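Long-range contacts in plasmin and fibronectin-binding protein A (Streptococcus pneumoniae, PDB 4MR0), which acts as a fibronectin-dependent adhesin and invasin of the pneumococcal surface, binding human fibronectin, plasmin, plasminogen and serum albumin: residues A[354-360]-A[423-427]; A[418-424]-A[456-460]; A[488-494]-A[511-516]. All coordinates share one frame; numbering follows the deposited sequence.

Contact 1 of 3, residues A[354-360]-A[423-427]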
loop_
_atom_site.group_PDB
_atom_site.type_symbol
_atom_site.label_atom_id
_atom_site.label_comp_id
_atom_site.label_asym_id
_atom_site.label_seq_id
_atom_site.Cartn_x
_atom_site.Cartn_y
_atom_site.Cartn_z
ATOM N N GLN A 354 -10.477 3.434 -9.523
ATOM C CA GLN A 354 -11.100 2.360 -10.284
ATOM C C GLN A 354 -12.269 2.939 -11.071
ATOM O O GLN A 354 -12.844 3.948 -10.676
ATOM C CB GLN A 354 -11.601 1.233 -9.362
ATOM C CG GLN A 354 -12.822 1.582 -8.512
ATOM C CD GLN A 354 -13.389 0.368 -7.778
ATOM O OE1 GLN A 354 -13.444 0.343 -6.546
ATOM N NE2 GLN A 354 -13.811 -0.641 -8.536
ATOM N N THR A 355 -12.603 2.309 -12.192
ATOM C CA THR A 355 -13.725 2.747 -13.024
ATOM C C THR A 355 -14.360 1.500 -13.630
ATOM O O THR A 355 -13.838 0.393 -13.479
ATOM C CB THR A 355 -13.273 3.641 -14.197
ATOM O OG1 THR A 355 -12.556 2.841 -15.140
ATOM C CG2 THR A 355 -12.378 4.775 -13.718
ATOM N N LEU A 356 -15.475 1.675 -14.330
ATOM C CA LEU A 356 -16.136 0.537 -14.961
ATOM C C LEU A 356 -15.200 -0.108 -15.974
ATOM O O LEU A 356 -15.366 -1.280 -16.332
ATOM C CB LEU A 356 -17.408 0.991 -15.683
ATOM C CG LEU A 356 -18.588 1.464 -14.834
ATOM C CD1 LEU A 356 -19.694 1.975 -15.756
ATOM C CD2 LEU A 356 -19.098 0.318 -13.968
ATOM N N SER A 357 -14.213 0.662 -16.427
ATOM C CA SER A 357 -13.257 0.198 -17.431
ATOM C C SER A 357 -11.959 -0.426 -16.912
ATOM O O SER A 357 -11.101 -0.796 -17.709
ATOM C CB SER A 357 -12.905 1.351 -18.374
ATOM O OG SER A 357 -14.064 1.831 -19.028
ATOM N N THR A 358 -11.796 -0.528 -15.596
ATOM C CA THR A 358 -10.582 -1.133 -15.050
ATOM C C THR A 358 -10.906 -2.485 -14.426
ATOM O O THR A 358 -11.949 -2.648 -13.795
ATOM C CB THR A 358 -9.929 -0.257 -13.956
ATOM O OG1 THR A 358 -10.832 -0.133 -12.845
ATOM C CG2 THR A 358 -9.582 1.123 -14.505
ATOM N N GLN A 359 -10.020 -3.457 -14.619
ATOM C CA GLN A 359 -10.216 -4.777 -14.039
ATOM C C GLN A 359 -9.508 -4.772 -12.680
ATOM O O GLN A 359 -8.339 -4.396 -12.577
ATOM C CB GLN A 359 -9.630 -5.857 -14.957
ATOM C CG GLN A 359 -9.938 -7.297 -14.527
ATOM C CD GLN A 359 -11.434 -7.589 -14.417
ATOM O OE1 GLN A 359 -12.196 -7.387 -15.370
ATOM N NE2 GLN A 359 -11.857 -8.081 -13.253
ATOM N N ASN A 360 -10.230 -5.179 -11.639
ATOM C CA ASN A 360 -9.700 -5.199 -10.280
ATOM C C ASN A 360 -8.462 -6.067 -10.058
ATOM O O ASN A 360 -8.441 -7.239 -10.437
ATOM C CB ASN A 360 -10.791 -5.676 -9.305
ATOM C CG ASN A 360 -11.877 -4.632 -9.061
ATOM O OD1 ASN A 360 -11.996 -3.647 -9.788
ATOM N ND2 ASN A 360 -12.683 -4.859 -8.024
ATOM N N ASP A 423 -22.018 4.939 -11.358
ATOM C CA ASP A 423 -21.738 3.596 -11.854
ATOM C C ASP A 423 -21.805 2.487 -10.811
ATOM O O ASP A 423 -21.558 2.707 -9.629
ATOM C CB ASP A 423 -20.356 3.566 -12.510
ATOM C CG ASP A 423 -20.202 4.609 -13.593
ATOM O OD1 ASP A 423 -20.996 4.583 -14.556
ATOM O OD2 ASP A 423 -19.287 5.455 -13.476
ATOM N N LEU A 424 -22.142 1.288 -11.271
ATOM C CA LEU A 424 -22.217 0.123 -10.401
ATOM C C LEU A 424 -20.826 -0.504 -10.458
ATOM O O LEU A 424 -20.582 -1.442 -11.216
ATOM C CB LEU A 424 -23.264 -0.862 -10.925
ATOM C CG LEU A 424 -23.825 -1.881 -9.929
ATOM C CD1 LEU A 424 -24.753 -2.838 -10.668
ATOM C CD2 LEU A 424 -22.695 -2.651 -9.257
ATOM N N LEU A 425 -19.915 0.038 -9.659
ATOM C CA LEU A 425 -18.536 -0.434 -9.630
ATOM C C LEU A 425 -18.331 -1.782 -8.968
ATOM O O LEU A 425 -19.120 -2.209 -8.124
ATOM C CB LEU A 425 -17.644 0.590 -8.929
ATOM C CG LEU A 425 -17.518 1.968 -9.581
ATOM C CD1 LEU A 425 -16.619 2.843 -8.728
ATOM C CD2 LEU A 425 -16.962 1.824 -10.996
ATOM N N ASP A 426 -17.247 -2.442 -9.356
ATOM C CA ASP A 426 -16.885 -3.731 -8.794
ATOM C C ASP A 426 -16.081 -3.408 -7.535
ATOM O O ASP A 426 -14.849 -3.456 -7.547
ATOM C CB ASP A 426 -16.017 -4.507 -9.791
ATOM C CG ASP A 426 -15.754 -5.942 -9.355
ATOM O OD1 ASP A 426 -16.190 -6.334 -8.249
ATOM O OD2 ASP A 426 -15.108 -6.680 -10.130
ATOM N N LEU A 427 -16.783 -3.053 -6.461
ATOM C CA LEU A 427 -16.131 -2.710 -5.205
ATOM C C LEU A 427 -15.480 -3.933 -4.564
ATOM O O LEU A 427 -15.753 -5.068 -4.955
ATOM C CB LEU A 427 -17.143 -2.071 -4.247
ATOM C CG LEU A 427 -17.866 -0.840 -4.822
ATOM C CD1 LEU A 427 -18.969 -0.408 -3.863
ATOM C CD2 LEU A 427 -16.873 0.298 -5.057
HETATM O O HOH W 1 -15.975 -1.667 -11.679
HETATM O O HOH W 2 -16.564 4.290 -14.064
HETATM O O HOH W 3 -14.377 -7.064 -6.245
HETATM O O HOH W 4 -12.959 -5.647 -11.870
#
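Two primary amides, those of Gln354 and Asn360, converge on the backbone carbonyl of Asp426 and tie together two loops of the right-handed parallel beta-helix, the region of this longer surface protein that shares its fold with the pectate lyase-like family. The loops come from turns separated by one intervening coil, the one that supplies Thr382. The two donors come to Asp426 O from opposite faces of its carbonyl plane. Asn360 ND2 makes the shorter bond, 2.6 Å to Asp426 O, tilted 26° from that plane. Gln354 NE2 sits above the plane instead, 3.2 Å from Asp426 O, yet its N-H points almost straight at the oxygen. With CG of Gln354 lodged between its own N and carbonyl carbon (chi1 71°) and the chain extended beyond, the amide reaches across Leu425, whose CD1 lies 4.0 Å from Gln354 CG. The other atom of the amide, OE1, is hydrogen-bonded to Thr382, which fixes its flip.

The planes of the Asn360 amide and the Asp426 carboxylate are turned only 21° from each other; that carboxylate forms a salt bridge with Lys429, and a water joins its OD2 to Asn360 N. Further along, apolar contact takes over. Leu425 CD2 faces the peptide between Thr355 and Leu356 and meets Leu356 CD2 at 4.0 Å. Leu356 stands where a type I turn, Thr355 to Thr358, begins its bend, and its CD1 meets Asp423 OD1. The other carboxylate oxygen, OD2, is reached through water: one molecule accepts from Leu356 N at 2.8 Å and donates to Asp423 OD2 at 3.0 Å.

Contact 2 of 3, residues A[418-424]-A[456-460]; sequences YKNTKDL and EYLGK
The ring of Tyr457 lies against the backbone of 418-421, with Tyr418 O 3.9 Å above the ring plane and over its centre. Thr421 CG2 meets the same ring at its edge, in plane, 3.9 Å from Tyr457 CD1, and also touches Glu456 CB. The phenol oxygen ends beside Lys419, 3.3 Å from Lys419 CA. Placing CG of Tyr457 opposite its own carbonyl carbon (chi1 -58°) lets the ring run along the loop in this way. Farther on, Leu458 sets CD2 by Lys422 O and CB by Asp423 O, while Leu424 CD2 packs on Gly459 CA at 3.3 Å.

No direct hydrogen bond crosses between the segments; a water bridges them, donating to Asp423 O and accepting from Gly459 N. A second water site nearby is modelled doubtfully close to its oxygen partners.

Behind them, Asn420 shapes the loop. Its OD1 accepts from Lys422 N and Asp423 N, an Asx turn and Asx motif, and its ND2 reaches Asp423 OD2 at 3.0 Å. Lys452 NZ is hydrogen-bonded to Tyr457 O. The contact lies on the surface, joining loops of successive coils of the parallel beta-helix: the one between strands 410-415 and 431-440 and the one between strands 445-451 and 462-473.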
loop_
_atom_site.group_PDB
_atom_site.type_symbol
_atom_site.label_atom_id
_atom_site.label_comp_id
_atom_site.label_asym_id
_atom_site.label_seq_id
_atom_site.Cartn_x
_atom_site.Cartn_y
_atom_site.Cartn_z
ATOM N N TYR A 418 -14.508 3.507 -3.889
ATOM C CA TYR A 418 -14.228 4.699 -4.687
ATOM C C TYR A 418 -15.475 5.584 -4.764
ATOM O O TYR A 418 -16.571 5.091 -5.024
ATOM C CB TYR A 418 -13.807 4.292 -6.101
ATOM C CG TYR A 418 -13.302 5.446 -6.947
ATOM C CD1 TYR A 418 -12.109 6.096 -6.626
ATOM C CD2 TYR A 418 -14.019 5.895 -8.061
ATOM C CE1 TYR A 418 -11.638 7.167 -7.388
ATOM C CE2 TYR A 418 -13.558 6.970 -8.831
ATOM C CZ TYR A 418 -12.368 7.601 -8.487
ATOM O OH TYR A 418 -11.903 8.671 -9.223
ATOM N N LYS A 419 -15.303 6.884 -4.535
ATOM C CA LYS A 419 -16.423 7.822 -4.581
ATOM C C LYS A 419 -17.001 7.915 -5.991
ATOM O O LYS A 419 -16.408 8.534 -6.873
ATOM C CB LYS A 419 -15.974 9.207 -4.110
ATOM C CG LYS A 419 -17.087 10.250 -4.097
ATOM C CD LYS A 419 -16.680 11.474 -3.299
ATOM C CE LYS A 419 -17.836 12.451 -3.159
ATOM N NZ LYS A 419 -17.519 13.543 -2.193
ATOM N N ASN A 420 -18.160 7.292 -6.186
ATOM C CA ASN A 420 -18.846 7.269 -7.475
ATOM C C ASN A 420 -20.308 6.872 -7.255
ATOM O O ASN A 420 -20.592 5.752 -6.827
ATOM C CB ASN A 420 -18.177 6.248 -8.400
ATOM C CG ASN A 420 -18.830 6.181 -9.765
ATOM O OD1 ASN A 420 -20.056 6.181 -9.881
ATOM N ND2 ASN A 420 -18.012 6.105 -10.810
ATOM N N THR A 421 -21.234 7.777 -7.559
ATOM C CA THR A 421 -22.656 7.500 -7.368
ATOM C C THR A 421 -23.420 7.246 -8.664
ATOM O O THR A 421 -24.642 7.107 -8.649
ATOM C CB THR A 421 -23.344 8.661 -6.635
ATOM O OG1 THR A 421 -23.133 9.879 -7.362
ATOM C CG2 THR A 421 -22.775 8.810 -5.232
ATOM N N LYS A 422 -22.703 7.170 -9.780
ATOM C CA LYS A 422 -23.342 6.950 -11.072
ATOM C C LYS A 422 -23.180 5.535 -11.605
ATOM O O LYS A 422 -24.090 4.993 -12.231
ATOM C CB LYS A 422 -22.779 7.928 -12.104
ATOM C CG LYS A 422 -22.965 9.400 -11.761
ATOM C CD LYS A 422 -22.233 10.273 -12.770
ATOM C CE LYS A 422 -22.434 11.757 -12.489
ATOM N NZ LYS A 422 -21.680 12.582 -13.481
ATOM N N ASP A 423 -22.018 4.939 -11.358
ATOM C CA ASP A 423 -21.738 3.596 -11.854
ATOM C C ASP A 423 -21.805 2.487 -10.811
ATOM O O ASP A 423 -21.558 2.707 -9.629
ATOM C CB ASP A 423 -20.356 3.566 -12.510
ATOM C CG ASP A 423 -20.202 4.609 -13.593
ATOM O OD1 ASP A 423 -20.996 4.583 -14.556
ATOM O OD2 ASP A 423 -19.287 5.455 -13.476
ATOM N N LEU A 424 -22.142 1.288 -11.271
ATOM C CA LEU A 424 -22.217 0.123 -10.401
ATOM C C LEU A 424 -20.826 -0.504 -10.458
ATOM O O LEU A 424 -20.582 -1.442 -11.216
ATOM C CB LEU A 424 -23.264 -0.862 -10.925
ATOM C CG LEU A 424 -23.825 -1.881 -9.929
ATOM C CD1 LEU A 424 -24.753 -2.838 -10.668
ATOM C CD2 LEU A 424 -22.695 -2.651 -9.257
ATOM N N GLU A 456 -25.176 5.776 -1.293
ATOM C CA GLU A 456 -25.401 6.171 -2.678
ATOM C C GLU A 456 -24.585 5.372 -3.693
ATOM O O GLU A 456 -24.912 5.369 -4.880
ATOM C CB GLU A 456 -25.116 7.667 -2.862
ATOM C CG GLU A 456 -26.150 8.584 -2.223
ATOM C CD GLU A 456 -26.052 10.013 -2.731
ATOM O OE1 GLU A 456 -25.055 10.697 -2.415
ATOM O OE2 GLU A 456 -26.974 10.449 -3.457
ATOM N N TYR A 457 -23.526 4.703 -3.243
ATOM C CA TYR A 457 -22.716 3.911 -4.167
ATOM C C TYR A 457 -23.510 2.673 -4.568
ATOM O O TYR A 457 -24.003 1.934 -3.713
ATOM C CB TYR A 457 -21.382 3.510 -3.524
ATOM C CG TYR A 457 -20.531 4.676 -3.056
ATOM C CD1 TYR A 457 -20.747 5.975 -3.535
ATOM C CD2 TYR A 457 -19.496 4.478 -2.144
ATOM C CE1 TYR A 457 -19.951 7.043 -3.110
ATOM C CE2 TYR A 457 -18.698 5.532 -1.718
ATOM C CZ TYR A 457 -18.929 6.811 -2.202
ATOM O OH TYR A 457 -18.138 7.847 -1.760
ATOM N N LEU A 458 -23.625 2.453 -5.872
ATOM C CA LEU A 458 -24.394 1.340 -6.424
ATOM C C LEU A 458 -23.765 -0.049 -6.356
ATOM O O LEU A 458 -24.480 -1.050 -6.314
ATOM C CB LEU A 458 -24.769 1.657 -7.874
ATOM C CG LEU A 458 -25.914 2.655 -8.107
ATOM C CD1 LEU A 458 -25.781 3.863 -7.188
ATOM C CD2 LEU A 458 -25.913 3.084 -9.567
ATOM N N GLY A 459 -22.436 -0.114 -6.356
ATOM C CA GLY A 459 -21.768 -1.402 -6.298
ATOM C C GLY A 459 -21.981 -2.122 -4.976
ATOM O O GLY A 459 -22.779 -1.690 -4.143
ATOM N N LYS A 460 -21.258 -3.222 -4.778
ATOM C CA LYS A 460 -21.377 -3.991 -3.548
ATOM C C LYS A 460 -20.040 -4.479 -2.996
ATOM O O LYS A 460 -19.134 -4.839 -3.749
ATOM C CB LYS A 460 -22.291 -5.198 -3.768
ATOM C CG LYS A 460 -23.726 -4.842 -4.122
ATOM C CD LYS A 460 -24.555 -6.097 -4.354
ATOM C CE LYS A 460 -25.969 -5.752 -4.812
ATOM N NZ LYS A 460 -26.789 -6.973 -5.063
HETATM O O HOH W 5 -22.259 4.125 -7.804
HETATM O O HOH W 6 -20.414 1.841 -7.127
#

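Contact 3 of 3, residues A[488-494]-A[511-516]; sequences VSDNLVV and SKGKIT
Val488 and Ser511 open a run of backbone hydrogen bonds between the segments: Lys512 N donates to Val488 O at 2.8 Å, in the carbonyl plane. Farther along, Leu492 N bonds to Lys514 O, Thr516 N to Leu492 O and Val494 N to Thr516 O, so Leu492 and Val494 alternate with Lys514 and Thr516 as a parallel pair should. CA-H...O contacts from Ile515 and Val493 reinforce it.

Side chains supply two more bonds. Ser511 OG accepts from Val488 N at 3.3 Å. Where the backbone pairing is interrupted, Asp490 steps in: CG anti to its own N (chi1 -162°) brings OD1 to Lys514 N at 2.8 Å, nearly along the C-O bond, while Asn491 N approaches the same oxygen from the opposite face of the carboxylate.

These are successive coils of the parallel beta-helix; all but Val488 of 488-494 falls in the fifth PbH1 repeat, and the other edge of this segment pairs with strand 462-473.

On the buried face, Leu492 CD2 lies 4.4 Å from Ile515 CG2, and Leu492 also packs on Leu485 and Ile508 inside the coil. On the other face, with Val493, Thr516 OG1 is 2.6 Å from a water that donates to Leu492 O.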
loop_
_atom_site.group_PDB
_atom_site.type_symbol
_atom_site.label_atom_id
_atom_site.label_comp_id
_atom_site.label_asym_id
_atom_site.label_seq_id
_atom_site.Cartn_x
_atom_site.Cartn_y
_atom_site.Cartn_z
ATOM N N VAL A 488 -21.544 -3.799 4.378
ATOM C CA VAL A 488 -21.071 -5.010 3.721
ATOM C C VAL A 488 -22.366 -5.707 3.295
ATOM O O VAL A 488 -23.251 -5.962 4.120
ATOM C CB VAL A 488 -20.260 -5.901 4.693
ATOM C CG1 VAL A 488 -19.834 -7.186 3.996
ATOM C CG2 VAL A 488 -19.034 -5.142 5.183
ATOM N N SER A 489 -22.472 -6.003 2.006
ATOM C CA SER A 489 -23.669 -6.609 1.431
ATOM C C SER A 489 -23.929 -8.083 1.691
ATOM O O SER A 489 -25.074 -8.530 1.612
ATOM C CB SER A 489 -23.676 -6.394 -0.086
ATOM O OG SER A 489 -23.652 -5.018 -0.412
ATOM N N ASP A 490 -22.886 -8.848 1.981
ATOM C CA ASP A 490 -23.089 -10.274 2.197
ATOM C C ASP A 490 -21.805 -10.957 2.633
ATOM O O ASP A 490 -20.702 -10.469 2.368
ATOM C CB ASP A 490 -23.603 -10.902 0.893
ATOM C CG ASP A 490 -24.258 -12.258 1.099
ATOM O OD1 ASP A 490 -24.456 -12.678 2.261
ATOM O OD2 ASP A 490 -24.590 -12.903 0.079
ATOM N N ASN A 491 -21.967 -12.091 3.309
ATOM C CA ASN A 491 -20.850 -12.890 3.790
ATOM C C ASN A 491 -19.793 -12.136 4.583
ATOM O O ASN A 491 -18.630 -12.065 4.186
ATOM C CB ASN A 491 -20.205 -13.632 2.616
ATOM C CG ASN A 491 -21.114 -14.706 2.043
ATOM O OD1 ASN A 491 -21.600 -15.571 2.776
ATOM N ND2 ASN A 491 -21.350 -14.658 0.737
ATOM N N LEU A 492 -20.212 -11.563 5.706
ATOM C CA LEU A 492 -19.302 -10.853 6.591
ATOM C C LEU A 492 -19.010 -11.766 7.778
ATOM O O LEU A 492 -19.933 -12.286 8.405
ATOM C CB LEU A 492 -19.936 -9.556 7.107
ATOM C CG LEU A 492 -19.167 -8.850 8.236
ATOM C CD1 LEU A 492 -17.839 -8.338 7.717
ATOM C CD2 LEU A 492 -20.000 -7.691 8.791
ATOM N N VAL A 493 -17.729 -11.961 8.070
ATOM C CA VAL A 493 -17.307 -12.789 9.201
ATOM C C VAL A 493 -16.324 -12.006 10.065
ATOM O O VAL A 493 -15.268 -11.579 9.589
ATOM C CB VAL A 493 -16.609 -14.096 8.736
ATOM C CG1 VAL A 493 -16.027 -14.840 9.946
ATOM C CG2 VAL A 493 -17.602 -14.986 7.996
ATOM N N VAL A 494 -16.680 -11.807 11.329
ATOM C CA VAL A 494 -15.819 -11.096 12.273
ATOM C C VAL A 494 -15.730 -12.030 13.470
ATOM O O VAL A 494 -16.655 -12.087 14.287
ATOM C CB VAL A 494 -16.448 -9.750 12.700
ATOM C CG1 VAL A 494 -15.449 -8.947 13.525
ATOM C CG2 VAL A 494 -16.879 -8.970 11.465
ATOM N N SER A 511 -25.083 -3.402 7.378
ATOM C CA SER A 511 -24.665 -4.561 6.602
ATOM C C SER A 511 -25.851 -5.489 6.357
ATOM O O SER A 511 -26.761 -5.579 7.181
ATOM C CB SER A 511 -23.534 -5.291 7.324
ATOM O OG SER A 511 -22.408 -4.433 7.451
ATOM N N LYS A 512 -25.841 -6.167 5.215
ATOM C CA LYS A 512 -26.930 -7.063 4.843
ATOM C C LYS A 512 -26.428 -8.471 4.539
ATOM O O LYS A 512 -25.229 -8.747 4.606
ATOM C CB LYS A 512 -27.664 -6.492 3.620
ATOM C CG LYS A 512 -28.283 -5.114 3.879
ATOM C CD LYS A 512 -28.306 -4.212 2.640
ATOM C CE LYS A 512 -29.473 -4.512 1.701
ATOM N NZ LYS A 512 -29.555 -3.487 0.614
ATOM N N GLY A 513 -27.353 -9.362 4.207
ATOM C CA GLY A 513 -26.976 -10.726 3.897
ATOM C C GLY A 513 -26.427 -11.483 5.092
ATOM O O GLY A 513 -26.714 -11.149 6.243
ATOM N N LYS A 514 -25.616 -12.498 4.814
ATOM C CA LYS A 514 -25.038 -13.328 5.860
ATOM C C LYS A 514 -23.978 -12.648 6.720
ATOM O O LYS A 514 -22.952 -12.166 6.224
ATOM C CB LYS A 514 -24.462 -14.611 5.253
ATOM C CG LYS A 514 -24.012 -15.615 6.302
ATOM C CD LYS A 514 -23.750 -16.978 5.698
ATOM C CE LYS A 514 -23.470 -17.995 6.788
ATOM N NZ LYS A 514 -24.576 -18.033 7.792
ATOM N N ILE A 515 -24.238 -12.626 8.021
ATOM C CA ILE A 515 -23.334 -12.025 8.987
ATOM C C ILE A 515 -23.037 -13.030 10.100
ATOM O O ILE A 515 -23.946 -13.694 10.616
ATOM C CB ILE A 515 -23.954 -10.759 9.592
ATOM C CG1 ILE A 515 -24.189 -9.728 8.479
ATOM C CG2 ILE A 515 -23.048 -10.197 10.684
ATOM C CD1 ILE A 515 -24.805 -8.425 8.949
ATOM N N THR A 516 -21.761 -13.145 10.455
ATOM C CA THR A 516 -21.327 -14.068 11.498
ATOM C C THR A 516 -20.278 -13.391 12.358
ATOM O O THR A 516 -19.222 -13.003 11.866
ATOM C CB THR A 516 -20.696 -15.346 10.901
ATOM O OG1 THR A 516 -21.571 -15.903 9.918
ATOM C CG2 THR A 516 -20.465 -16.384 11.996
HETATM O O HOH W 7 -21.227 -14.738 7.592
#

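Overall arrangement
Contacts 1 and 2 adjoin, their centres 9 Å apart, because the loop 418-427 serves both: Asp423 and Leu424 belong to each. It sits between 354-360 and 456-460, with Leu425 CD1 3.8 Å from Asn420 CB and Leu427 CD1 3.6 Å from Gly459 C. Contact 3 lies later in the chain, around the starts of strands 490-500 and 515-523 of the beta-helix, its centre about 19 Å from that of contact 2; Lys460 CB and Ser489 OG, 3.6 Å apart, link the two. Contacts 1 and 3 do not touch. The side chains of Tyr418 and Gln354 lie about 11 and 12 Å from bound manganese, and that of Asn360 about 12 Å from a calcium ion.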